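PDB 1UYN: NalP translocator from Neisseria meningitidis, which forms the outer-membrane pore of an autotransporter, the translocator domain through which the protease passenger domain reaches the bacterial surface before its eventual release. Local coordinates for residues Y132-S137 against L184-F189; T12-S17 against G148-T153; L29-D34 against Q48-G53. All blocks are in the same frame, centred on the assembly; numbering follows the deposited sequence.

How the contacts relate
The chain opens with the first half of contact 2, residues 12-17 of helix 12-34. The end of that helix, 29-34, pairs with 48-53 on the first barrel strand, so contact 3 closes a short loop lying within the much longer one that contact 2 completes at 148-153. Before that closure, 132-137 opens contact 1, which closes only at 184-189; contacts 1 and 2 cross. Strand 145-163, carrying 148-153, runs between the two strands of contact 1, and the centres of contacts 1 and 2 are about 4 Å apart. The centre of contact 3 is about 22 to 23 Å from theirs. Contacts 2 and 3 tie both ends of one helix to the barrel wall.

Contact 1 of 3, residues Y132-S137 against L184-F189; sequences YKNSIS and LKQDAF
Y132 and Q186, whose CA atoms are 8.9 Å apart, sit on two strands running in broadly the same direction, with segment axes 9.9 Å apart at closest approach and 51° between their N-to-C directions. That spacing is too wide for backbone pairing, and strand 145-163 fills the gap: Y132, N134 and I136 form backbone hydrogen bonds with its G152, V150 and G148. The side chains bridge over it. Y132 has its CG between the backbone N and the carbonyl carbon (chi1 71°), which carries the phenol toward the far strand. There OH is modelled 2.3 Å from Q186 OE1, in hydrogen-bonding position, though so short a length is doubtful at this resolution. Q186 reaches it with an extended chain, and its OE1 arrives at the ring edge, in the ring plane, while the amide plane is turned 72° from the ring. This belongs to the twelve-stranded antiparallel barrel of the autotransporter translocator, where strands 121-139 and 172-192 are second neighbours and helix 12-34 occupies the interior. T18 OG1 of that helix also hydrogen-bonds with Q186 OE1, so the amide oxygen lies between Y132 and the helix. The Y132 ring also meets H21 of the helix. On the far strand L184 adds the apolar part of the contact: its CD1 lies 3.6 Å from Y132 CE2, obliquely to the ring, and the two side chains cross at about a right angle. CD2 of L184 approaches the phenol end too, 3.6 Å from Y132 OH. N134 is more distant, with ND2 4.3 Å from Q186 OE1, while its OD1 hydrogen-bonds with T104 OG1 on the neighbouring strand 100-117.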
loop_
_atom_site.group_PDB
_atom_site.type_symbol
_atom_site.label_atom_id
_atom_site.label_comp_id
_atom_site.label_asym_id
_atom_site.label_seq_id
_atom_site.Cartn_x
_atom_site.Cartn_y
_atom_site.Cartn_z
ATOM N N TYR A 132 7.988 3.089 10.745
ATOM C CA TYR A 132 6.898 2.392 11.397
ATOM C C TYR A 132 7.248 2.041 12.832
ATOM O O TYR A 132 8.404 1.956 13.190
ATOM C CB TYR A 132 6.416 1.185 10.562
ATOM C CG TYR A 132 7.352 0.018 10.503
ATOM C CD1 TYR A 132 7.344 -0.944 11.485
ATOM C CD2 TYR A 132 8.234 -0.138 9.448
ATOM C CE1 TYR A 132 8.183 -2.009 11.442
ATOM C CE2 TYR A 132 9.097 -1.205 9.403
ATOM C CZ TYR A 132 9.063 -2.149 10.408
ATOM O OH TYR A 132 9.921 -3.248 10.385
ATOM N N LYS A 133 6.225 1.921 13.649
ATOM C CA LYS A 133 6.374 1.465 15.006
ATOM C C LYS A 133 5.350 0.370 15.252
ATOM O O LYS A 133 4.178 0.588 15.085
ATOM C CB LYS A 133 6.162 2.616 15.998
ATOM C CG LYS A 133 6.580 2.230 17.426
ATOM C CD LYS A 133 6.638 3.425 18.402
ATOM C CE LYS A 133 5.517 3.350 19.494
ATOM N NZ LYS A 133 6.049 3.290 20.919
ATOM N N ASN A 134 5.814 -0.796 15.665
ATOM C CA ASN A 134 4.942 -1.923 15.990
ATOM C C ASN A 134 4.939 -2.090 17.488
ATOM O O ASN A 134 5.991 -2.217 18.116
ATOM C CB ASN A 134 5.476 -3.229 15.349
ATOM C CG ASN A 134 5.328 -3.252 13.837
ATOM O OD1 ASN A 134 4.650 -2.404 13.243
ATOM N ND2 ASN A 134 5.991 -4.199 13.204
ATOM N N SER A 135 3.751 -2.060 18.066
ATOM C CA SER A 135 3.565 -2.370 19.476
ATOM C C SER A 135 2.941 -3.728 19.551
ATOM O O SER A 135 1.938 -3.953 18.967
ATOM C CB SER A 135 2.656 -1.371 20.116
ATOM O OG SER A 135 3.392 -0.212 20.327
ATOM N N ILE A 136 3.589 -4.649 20.229
ATOM C CA ILE A 136 3.106 -5.997 20.336
ATOM C C ILE A 136 2.743 -6.209 21.758
ATOM O O ILE A 136 3.453 -5.772 22.603
ATOM C CB ILE A 136 4.223 -6.947 19.935
ATOM C CG1 ILE A 136 4.227 -7.180 18.412
ATOM C CG2 ILE A 136 4.057 -8.255 20.628
ATOM C CD1 ILE A 136 4.368 -5.941 17.543
ATOM N N SER A 137 1.605 -6.828 22.031
ATOM C CA SER A 137 1.448 -7.550 23.284
ATOM C C SER A 137 1.096 -8.996 22.989
ATOM O O SER A 137 0.325 -9.276 22.085
ATOM C CB SER A 137 0.418 -6.924 24.204
ATOM O OG SER A 137 -0.571 -6.319 23.450
ATOM N N LEU A 184 13.267 -3.113 3.669
ATOM C CA LEU A 184 12.800 -2.932 5.040
ATOM C C LEU A 184 14.030 -3.035 5.909
ATOM O O LEU A 184 14.717 -4.024 5.838
ATOM C CB LEU A 184 11.808 -4.024 5.423
ATOM C CG LEU A 184 11.272 -3.834 6.856
ATOM C CD1 LEU A 184 9.786 -3.609 6.851
ATOM C CD2 LEU A 184 11.600 -5.033 7.700
ATOM N N LYS A 185 14.329 -2.002 6.681
ATOM C CA LYS A 185 15.325 -2.120 7.738
ATOM C C LYS A 185 14.532 -2.032 9.058
ATOM O O LYS A 185 13.808 -1.057 9.291
ATOM C CB LYS A 185 16.393 -1.021 7.622
ATOM C CG LYS A 185 17.002 -0.747 6.181
ATOM C CD LYS A 185 18.537 -1.022 6.100
ATOM C CE LYS A 185 19.422 0.028 5.310
ATOM N NZ LYS A 185 18.757 1.358 5.093
ATOM N N GLN A 186 14.585 -3.057 9.887
ATOM C CA GLN A 186 13.937 -3.025 11.190
ATOM C C GLN A 186 14.978 -3.115 12.308
ATOM O O GLN A 186 15.832 -3.994 12.261
ATOM C CB GLN A 186 12.971 -4.188 11.310
ATOM C CG GLN A 186 12.130 -4.206 12.574
ATOM C CD GLN A 186 11.030 -5.278 12.516
ATOM O OE1 GLN A 186 9.977 -5.092 11.834
ATOM N NE2 GLN A 186 11.281 -6.419 13.196
ATOM N N ASP A 187 14.872 -2.226 13.303
ATOM C CA ASP A 187 15.724 -2.232 14.491
ATOM C C ASP A 187 15.550 -3.423 15.415
ATOM O O ASP A 187 14.540 -4.115 15.445
ATOM C CB ASP A 187 15.476 -0.988 15.362
ATOM C CG ASP A 187 15.752 0.336 14.636
ATOM O OD1 ASP A 187 16.214 0.276 13.466
ATOM O OD2 ASP A 187 15.537 1.468 15.171
ATOM N N ALA A 188 16.587 -3.618 16.210
ATOM C CA ALA A 188 16.548 -4.505 17.358
ATOM C C ALA A 188 15.502 -4.029 18.365
ATOM O O ALA A 188 15.164 -2.869 18.406
ATOM C CB ALA A 188 17.886 -4.537 18.015
ATOM N N PHE A 189 14.973 -4.961 19.142
ATOM C CA PHE A 189 14.043 -4.634 20.199
ATOM C C PHE A 189 14.125 -5.688 21.280
ATOM O O PHE A 189 14.775 -6.716 21.128
ATOM C CB PHE A 189 12.621 -4.578 19.662
ATOM C CG PHE A 189 12.114 -5.903 19.178
ATOM C CD1 PHE A 189 12.497 -6.390 17.941
ATOM C CD2 PHE A 189 11.289 -6.673 19.972
ATOM C CE1 PHE A 189 12.055 -7.609 17.501
ATOM C CE2 PHE A 189 10.850 -7.889 19.542
ATOM C CZ PHE A 189 11.239 -8.364 18.292
#

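Contact 2 of 3, residues T12-S17 against G148-T153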
loop_
_atom_site.group_PDB
_atom_site.type_symbol
_atom_site.label_atom_id
_atom_site.label_comp_id
_atom_site.label_asym_id
_atom_site.label_seq_id
_atom_site.Cartn_x
_atom_site.Cartn_y
_atom_site.Cartn_z
ATOM N N THR A 12 6.431 -15.286 16.114
ATOM C CA THR A 12 6.025 -15.053 14.732
ATOM C C THR A 12 5.236 -13.763 14.629
ATOM O O THR A 12 5.014 -13.273 13.503
ATOM C CB THR A 12 5.098 -16.152 14.230
ATOM O OG1 THR A 12 3.988 -16.262 15.130
ATOM C CG2 THR A 12 5.768 -17.516 14.193
ATOM N N VAL A 13 4.781 -13.242 15.776
ATOM C CA VAL A 13 3.968 -12.032 15.798
ATOM C C VAL A 13 4.726 -10.798 15.328
ATOM O O VAL A 13 4.148 -9.943 14.641
ATOM C CB VAL A 13 3.283 -11.775 17.170
ATOM C CG1 VAL A 13 4.297 -11.325 18.276
ATOM C CG2 VAL A 13 2.173 -10.766 16.999
ATOM N N TYR A 14 6.008 -10.713 15.615
ATOM C CA TYR A 14 6.771 -9.633 15.041
ATOM C C TYR A 14 6.946 -9.752 13.520
ATOM O O TYR A 14 6.793 -8.771 12.826
ATOM C CB TYR A 14 8.093 -9.489 15.735
ATOM C CG TYR A 14 7.907 -9.154 17.161
ATOM C CD1 TYR A 14 7.773 -7.862 17.549
ATOM C CD2 TYR A 14 7.852 -10.148 18.134
ATOM C CE1 TYR A 14 7.566 -7.546 18.884
ATOM C CE2 TYR A 14 7.664 -9.839 19.471
ATOM C CZ TYR A 14 7.513 -8.541 19.825
ATOM O OH TYR A 14 7.321 -8.185 21.114
ATOM N N ALA A 15 7.277 -10.936 13.004
ATOM C CA ALA A 15 7.408 -11.128 11.546
ATOM C C ALA A 15 6.121 -10.779 10.818
ATOM O O ALA A 15 6.144 -10.119 9.808
ATOM C CB ALA A 15 7.784 -12.572 11.208
ATOM N N ASP A 16 5.009 -11.246 11.363
ATOM C CA ASP A 16 3.701 -11.126 10.770
ATOM C C ASP A 16 3.172 -9.715 10.736
ATOM O O ASP A 16 2.533 -9.317 9.761
ATOM C CB ASP A 16 2.721 -11.985 11.580
ATOM C CG ASP A 16 2.938 -13.471 11.373
ATOM O OD1 ASP A 16 3.699 -13.826 10.459
ATOM O OD2 ASP A 16 2.413 -14.369 12.073
ATOM N N SER A 17 3.366 -8.976 11.817
ATOM C CA SER A 17 2.941 -7.568 11.868
ATOM C C SER A 17 3.761 -6.744 10.901
ATOM O O SER A 17 3.211 -5.994 10.088
ATOM C CB SER A 17 3.043 -6.995 13.258
ATOM O OG SER A 17 4.280 -7.322 13.863
ATOM N N GLY A 148 6.179 -5.276 23.613
ATOM C CA GLY A 148 7.356 -5.083 22.791
ATOM C C GLY A 148 7.184 -4.036 21.732
ATOM O O GLY A 148 6.138 -3.901 21.122
ATOM N N SER A 149 8.229 -3.271 21.507
ATOM C CA SER A 149 8.110 -2.094 20.659
ATOM C C SER A 149 9.276 -2.057 19.697
ATOM O O SER A 149 10.448 -2.165 20.085
ATOM C CB SER A 149 8.032 -0.810 21.523
ATOM O OG SER A 149 7.160 0.140 20.902
ATOM N N VAL A 150 8.969 -1.948 18.421
ATOM C CA VAL A 150 10.053 -1.988 17.421
ATOM C C VAL A 150 9.809 -0.971 16.349
ATOM O O VAL A 150 8.671 -0.751 15.952
ATOM C CB VAL A 150 10.275 -3.414 16.810
ATOM C CG1 VAL A 150 9.070 -3.887 16.110
ATOM C CG2 VAL A 150 11.465 -3.432 15.863
ATOM N N ASN A 151 10.887 -0.346 15.916
ATOM C CA ASN A 151 10.830 0.597 14.854
ATOM C C ASN A 151 11.452 0.031 13.645
ATOM O O ASN A 151 12.345 -0.767 13.729
ATOM C CB ASN A 151 11.515 1.903 15.229
ATOM C CG ASN A 151 11.012 2.464 16.540
ATOM O OD1 ASN A 151 11.812 2.689 17.464
ATOM N ND2 ASN A 151 9.708 2.693 16.643
ATOM N N GLY A 152 10.958 0.447 12.499
ATOM C CA GLY A 152 11.608 0.137 11.252
ATOM C C GLY A 152 11.464 1.266 10.237
ATOM O O GLY A 152 10.876 2.300 10.483
ATOM N N THR A 153 12.091 1.038 9.098
ATOM C CA THR A 153 12.022 1.881 7.934
ATOM C C THR A 153 11.689 0.973 6.807
ATOM O O THR A 153 12.198 -0.139 6.728
ATOM C CB THR A 153 13.350 2.487 7.676
ATOM O OG1 THR A 153 13.757 3.165 8.859
ATOM C CG2 THR A 153 13.240 3.620 6.655
#
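The helix held inside the autotransporter beta-barrel meets the wall here through Y14, near the helix's N-terminal end, which packs against G148 and V150 of strand 145-163. The CA atoms of Y14 and V150 are 8.7 Å apart, a gap that the tyrosine ring spans. Y14 sets its CG anti to the carbonyl carbon and beside the backbone N (chi1 -62°), and this sends the ring off the helix to the strand. Further back along the ring from the phenol oxygen, V150 presents its CG1 at the edge, near the ring plane, 4.4 Å from Y14 CD1, a loose apolar touch. The polar end of the tyrosine is not idle, because Y14 OH hydrogen-bonds to E191 OE2 on the next strand, 172-192. F189 of that strand meets the Y14 ring with the planes at about 35°, and I136 of strand 121-139 touches it as well, so one aromatic side chain touches residues of three adjacent strands. All three residues of the contact are buried. The phenol end comes down on the glycine: OH is 3.5 Å from G148 CA, where there is no side chain to meet, and the next nearest atom of G148 to Y14 OH is its N, at 4.0 Å.

Contact 3 of 3, residues L29-D34 against Q48-G53; sequences LKAVSD and QTQQDG
A31 on the interior helix faces Q48 and Q50 of the barrel wall, its methyl directed at two glutamines that are two positions apart on strand 43-57 and so point to the same side of the wall. The nearest pair of CA atoms, A31 and Q50, is 8.8 Å apart. The Q48 side chain has a first torsion away from the usual staggered positions (chi1 -116°), then runs extended (chi2 151°) and brings OE1 to 4.1 Å from A31 CB. Q50 follows a different course: CG lies anti to the backbone N and beside the carbonyl carbon (chi1 164°), the chain stays extended, and the side chain reaches toward the same methyl. The two glutamines therefore differ mainly at the first torsion: both run on extended beyond CG, but of the two only Q50 leaves the backbone in a staggered position. The short alanine is thus flanked by two long polar chains. R301 of strand 295-307, the last of the barrel and the one that closes it onto strand 43-57, touches all three residues. Salt bridges link the helix to the wall: K30 with E233, D34 with R286, and R27 of the same helix with D52. The contact itself is slight, burying 88 Å² in all, and sets one methyl against long polar chains, the amide oxygen of Q48 among them; this implies that this face of the helix is met by polar chains, and the nearby salt bridges probably contribute to its placement in the hydrophilic pore.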
loop_
_atom_site.group_PDB
_atom_site.type_symbol
_atom_site.label_atom_id
_atom_site.label_comp_id
_atom_site.label_asym_id
_atom_site.label_seq_id
_atom_site.Cartn_x
_atom_site.Cartn_y
_atom_site.Cartn_z
ATOM N N LEU A 29 1.199 2.939 -1.893
ATOM C CA LEU A 29 1.956 3.389 -3.051
ATOM C C LEU A 29 1.098 3.329 -4.349
ATOM O O LEU A 29 1.193 4.209 -5.220
ATOM C CB LEU A 29 3.214 2.542 -3.204
ATOM C CG LEU A 29 4.200 3.117 -4.232
ATOM C CD1 LEU A 29 4.902 4.382 -3.702
ATOM C CD2 LEU A 29 5.182 2.099 -4.684
ATOM N N LYS A 30 0.274 2.287 -4.472
ATOM C CA LYS A 30 -0.613 2.141 -5.628
ATOM C C LYS A 30 -1.463 3.390 -5.747
ATOM O O LYS A 30 -1.645 3.919 -6.825
ATOM C CB LYS A 30 -1.535 0.918 -5.472
ATOM C CG LYS A 30 -1.341 -0.242 -6.482
ATOM C CD LYS A 30 -1.654 -1.685 -5.811
ATOM C CE LYS A 30 -0.388 -2.589 -5.654
ATOM N NZ LYS A 30 -0.328 -3.419 -4.351
ATOM N N ALA A 31 -1.953 3.870 -4.625
ATOM C CA ALA A 31 -2.904 4.970 -4.572
ATOM C C ALA A 31 -2.297 6.308 -5.067
ATOM O O ALA A 31 -2.930 7.112 -5.751
ATOM C CB ALA A 31 -3.438 5.096 -3.128
ATOM N N VAL A 32 -1.056 6.530 -4.705
ATOM C CA VAL A 32 -0.318 7.687 -5.145
ATOM C C VAL A 32 -0.003 7.582 -6.649
ATOM O O VAL A 32 0.020 8.584 -7.366
ATOM C CB VAL A 32 0.994 7.764 -4.303
ATOM C CG1 VAL A 32 1.979 8.835 -4.810
ATOM C CG2 VAL A 32 0.641 8.003 -2.857
ATOM N N SER A 33 0.281 6.368 -7.109
ATOM C CA SER A 33 0.546 6.103 -8.528
ATOM C C SER A 33 -0.721 6.216 -9.352
ATOM O O SER A 33 -0.672 6.570 -10.502
ATOM C CB SER A 33 1.152 4.693 -8.730
ATOM O OG SER A 33 1.128 4.308 -10.089
ATOM N N ASP A 34 -1.860 5.887 -8.776
ATOM C CA ASP A 34 -3.121 6.052 -9.480
ATOM C C ASP A 34 -3.377 7.562 -9.671
ATOM O O ASP A 34 -3.837 7.987 -10.736
ATOM C CB ASP A 34 -4.252 5.290 -8.742
ATOM C CG ASP A 34 -4.058 3.720 -8.823
ATOM O OD1 ASP A 34 -3.228 3.276 -9.677
ATOM O OD2 ASP A 34 -4.663 2.865 -8.078
ATOM N N GLN A 48 -7.391 11.803 1.359
ATOM C CA GLN A 48 -7.870 10.431 1.157
ATOM C C GLN A 48 -7.837 9.637 2.472
ATOM O O GLN A 48 -6.923 9.786 3.289
ATOM C CB GLN A 48 -6.964 9.702 0.140
ATOM C CG GLN A 48 -7.603 9.279 -1.143
ATOM C CD GLN A 48 -6.638 9.220 -2.333
ATOM O OE1 GLN A 48 -5.972 8.218 -2.551
ATOM N NE2 GLN A 48 -6.574 10.288 -3.101
ATOM N N THR A 49 -8.852 8.793 2.651
ATOM C CA THR A 49 -8.796 7.661 3.580
ATOM C C THR A 49 -8.822 6.295 2.884
ATOM O O THR A 49 -9.769 5.974 2.172
ATOM C CB THR A 49 -9.983 7.737 4.514
ATOM O OG1 THR A 49 -9.936 8.986 5.188
ATOM C CG2 THR A 49 -9.862 6.699 5.639
ATOM N N GLN A 50 -7.801 5.483 3.121
ATOM C CA GLN A 50 -7.805 4.100 2.642
ATOM C C GLN A 50 -8.031 3.191 3.847
ATOM O O GLN A 50 -7.276 3.277 4.774
ATOM C CB GLN A 50 -6.488 3.795 1.931
ATOM C CG GLN A 50 -6.177 2.313 1.712
ATOM C CD GLN A 50 -4.730 2.081 1.183
ATOM O OE1 GLN A 50 -3.938 1.337 1.798
ATOM N NE2 GLN A 50 -4.401 2.703 0.043
ATOM N N GLN A 51 -9.097 2.385 3.859
ATOM C CA GLN A 51 -9.287 1.292 4.849
ATOM C C GLN A 51 -8.919 -0.095 4.266
ATOM O O GLN A 51 -9.181 -0.380 3.116
ATOM C CB GLN A 51 -10.726 1.233 5.386
ATOM C CG GLN A 51 -11.295 2.553 5.932
ATOM C CD GLN A 51 -10.523 3.107 7.155
ATOM O OE1 GLN A 51 -10.561 4.312 7.424
ATOM N NE2 GLN A 51 -9.855 2.230 7.896
ATOM N N ASP A 52 -8.334 -0.948 5.097
ATOM C CA ASP A 52 -7.817 -2.270 4.722
ATOM C C ASP A 52 -8.347 -3.292 5.694
ATOM O O ASP A 52 -8.515 -2.984 6.866
ATOM C CB ASP A 52 -6.301 -2.277 4.794
ATOM C CG ASP A 52 -5.664 -1.760 3.548
ATOM O OD1 ASP A 52 -5.852 -2.415 2.492
ATOM O OD2 ASP A 52 -4.961 -0.715 3.501
ATOM N N GLY A 53 -8.578 -4.518 5.235
ATOM C CA GLY A 53 -9.197 -5.519 6.085
ATOM C C GLY A 53 -9.111 -6.904 5.505
ATOM O O GLY A 53 -9.809 -7.222 4.574
#